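Local coordinates for glycosyl hyrolase, family 3 (Deinococcus radiodurans, PDB 3TEV), which probably hydrolyses O-glycosidic bonds, as expected of a family 3 glycoside hydrolase with a TIM-barrel domain, at residues T246-R250 against E251-Y255. Residues are numbered along the deposited sequence; the frame is centred on the assembly and turned at random.
Sequences TGLLR and EEWGY
Leu248 CD1 lies over one face of the Trp253 indole, 3.9 Å from the centroid of the five-membered ring, in a CH-pi contact displaced toward the NE1 rim. Leu249 CD2 meets the same indole obliquely at CE3 and also packs against Tyr255 CB. Tyr255 O sits at the edge of the Arg250 guanidinium, nearly in its plane. The Tyr255 ring runs almost parallel to that guanidinium, the planes 8° apart, but NH1 approaches the ring obliquely, 3.7 Å from Tyr255 CD2.

These contacts form at the C-terminal end of helix 242-252, where the chain turns toward strand 258-261 of the TIM barrel. The last turns are wide and pi-type. Glu251 N, Glu252 N and Trp253 N bond to the carbonyls of Thr246, Gly247 and Leu248, each five residues back. Gly254 then leaves the helical conformation with positive phi. Beyond it, Tyr255 N reaches back to Leu249 O at 3.0 Å. The Tyr255 ring, with CG anti to the backbone N (chi1 -174°), lies alongside Leu249. Both side chains touch Ile222 of strand 221-224, and Tyr255 OH bonds to Thr219 O. The extended Glu251 side chain passes Thr246, its OE2 3.8 Å from Thr246 CG2.

Arg250 bends at chi2 (-70°), which carries its guanidinium to the loop after the helix. NH1 also bonds to Gly257 O, while NH2 forms a salt bridge with Asp288. A leucine in place of Arg250 would probably leave the carbonyls of Tyr255 and Gly257 without this donor and take one charged partner from Asp288. The bond from Arg250 NH1 to Tyr255 O is 3.0 Å long and nearly straight at the hydrogen, but NH1 approaches from above the carbonyl plane.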
loop_
_atom_site.group_PDB
_atom_site.type_symbol
_atom_site.label_atom_id
_atom_site.label_comp_id
_atom_site.label_asym_id
_atom_site.label_seq_id
_atom_site.Cartn_x
_atom_site.Cartn_y
_atom_site.Cartn_z
ATOM N N THR A 246 0.127 -8.152 -13.102
ATOM C CA THR A 246 1.259 -8.692 -13.860
ATOM C C THR A 246 1.225 -8.205 -15.312
ATOM O O THR A 246 2.181 -7.606 -15.788
ATOM C CB THR A 246 1.358 -10.256 -13.781
ATOM O OG1 THR A 246 1.575 -10.658 -12.421
ATOM C CG2 THR A 246 2.522 -10.794 -14.631
ATOM N N GLY A 247 0.117 -8.441 -16.004
ATOM C CA GLY A 247 -0.020 -8.038 -17.409
ATOM C C GLY A 247 0.279 -6.561 -17.617
ATOM O O GLY A 247 1.182 -6.192 -18.383
ATOM N N LEU A 248 -0.451 -5.717 -16.903
ATOM C CA LEU A 248 -0.298 -4.287 -17.063
ATOM C C LEU A 248 0.905 -3.721 -16.295
ATOM O O LEU A 248 1.872 -3.246 -16.910
ATOM C CB LEU A 248 -1.597 -3.568 -16.680
ATOM C CG LEU A 248 -1.645 -2.041 -16.736
ATOM C CD1 LEU A 248 -1.495 -1.547 -18.160
ATOM C CD2 LEU A 248 -2.972 -1.584 -16.148
ATOM N N LEU A 249 0.845 -3.757 -14.964
ATOM C CA LEU A 249 1.872 -3.136 -14.153
ATOM C C LEU A 249 3.292 -3.635 -14.430
ATOM O O LEU A 249 4.183 -2.823 -14.678
ATOM C CB LEU A 249 1.555 -3.281 -12.674
ATOM C CG LEU A 249 1.090 -2.034 -11.952
ATOM C CD1 LEU A 249 0.927 -2.319 -10.457
ATOM C CD2 LEU A 249 2.045 -0.868 -12.190
ATOM N N ARG A 250 3.497 -4.953 -14.382
ATOM C CA ARG A 250 4.834 -5.543 -14.530
ATOM C C ARG A 250 5.308 -5.623 -15.956
ATOM O O ARG A 250 6.444 -5.283 -16.238
ATOM C CB ARG A 250 4.906 -6.970 -13.954
ATOM C CG ARG A 250 4.675 -7.109 -12.455
ATOM C CD ARG A 250 5.811 -6.539 -11.612
ATOM N NE ARG A 250 5.576 -6.843 -10.197
ATOM C CZ ARG A 250 5.968 -6.091 -9.179
ATOM N NH1 ARG A 250 6.617 -4.952 -9.384
ATOM N NH2 ARG A 250 5.707 -6.499 -7.952
ATOM N N GLU A 251 4.451 -6.103 -16.849
ATOM C CA GLU A 251 4.871 -6.424 -18.213
ATOM C C GLU A 251 4.728 -5.256 -19.185
ATOM O O GLU A 251 5.687 -4.897 -19.839
ATOM C CB GLU A 251 4.155 -7.688 -18.730
ATOM C CG GLU A 251 4.458 -8.911 -17.866
ATOM C CD GLU A 251 3.798 -10.215 -18.339
ATOM O OE1 GLU A 251 2.756 -10.187 -19.046
ATOM O OE2 GLU A 251 4.330 -11.284 -17.977
ATOM N N GLU A 252 3.543 -4.663 -19.283
ATOM C CA GLU A 252 3.360 -3.506 -20.152
ATOM C C GLU A 252 4.168 -2.300 -19.678
ATOM O O GLU A 252 4.831 -1.650 -20.475
ATOM C CB GLU A 252 1.899 -3.092 -20.191
ATOM C CG GLU A 252 1.078 -3.683 -21.289
ATOM C CD GLU A 252 -0.211 -2.893 -21.484
ATOM O OE1 GLU A 252 -0.118 -1.694 -21.877
ATOM O OE2 GLU A 252 -1.302 -3.470 -21.222
ATOM N N TRP A 253 4.096 -2.009 -18.376
ATOM C CA TRP A 253 4.729 -0.812 -17.822
ATOM C C TRP A 253 6.146 -1.007 -17.307
ATOM O O TRP A 253 6.830 -0.031 -17.049
ATOM C CB TRP A 253 3.857 -0.215 -16.721
ATOM C CG TRP A 253 2.589 0.395 -17.227
ATOM C CD1 TRP A 253 2.093 0.353 -18.512
ATOM C CD2 TRP A 253 1.635 1.119 -16.458
ATOM N NE1 TRP A 253 0.900 1.017 -18.582
ATOM C CE2 TRP A 253 0.591 1.499 -17.339
ATOM C CE3 TRP A 253 1.560 1.493 -15.104
ATOM C CZ2 TRP A 253 -0.510 2.232 -16.916
ATOM C CZ3 TRP A 253 0.463 2.213 -14.679
ATOM C CH2 TRP A 253 -0.559 2.588 -15.587
ATOM N N GLY A 254 6.576 -2.256 -17.134
ATOM C CA GLY A 254 7.928 -2.531 -16.632
ATOM C C GLY A 254 8.134 -2.176 -15.163
ATOM O O GLY A 254 9.266 -2.029 -14.721
ATOM N N TYR A 255 7.051 -2.039 -14.397
ATOM C CA TYR A 255 7.175 -1.658 -12.976
ATOM C C TYR A 255 7.909 -2.691 -12.120
ATOM O O TYR A 255 7.493 -3.854 -12.056
ATOM C CB TYR A 255 5.814 -1.352 -12.356
ATOM C CG TYR A 255 5.878 -0.812 -10.931
ATOM C CD1 TYR A 255 6.521 0.406 -10.648
ATOM C CD2 TYR A 255 5.294 -1.509 -9.870
ATOM C CE1 TYR A 255 6.585 0.923 -9.349
ATOM C CE2 TYR A 255 5.331 -1.000 -8.547
ATOM C CZ TYR A 255 5.983 0.224 -8.301
ATOM O OH TYR A 255 6.040 0.743 -7.017
#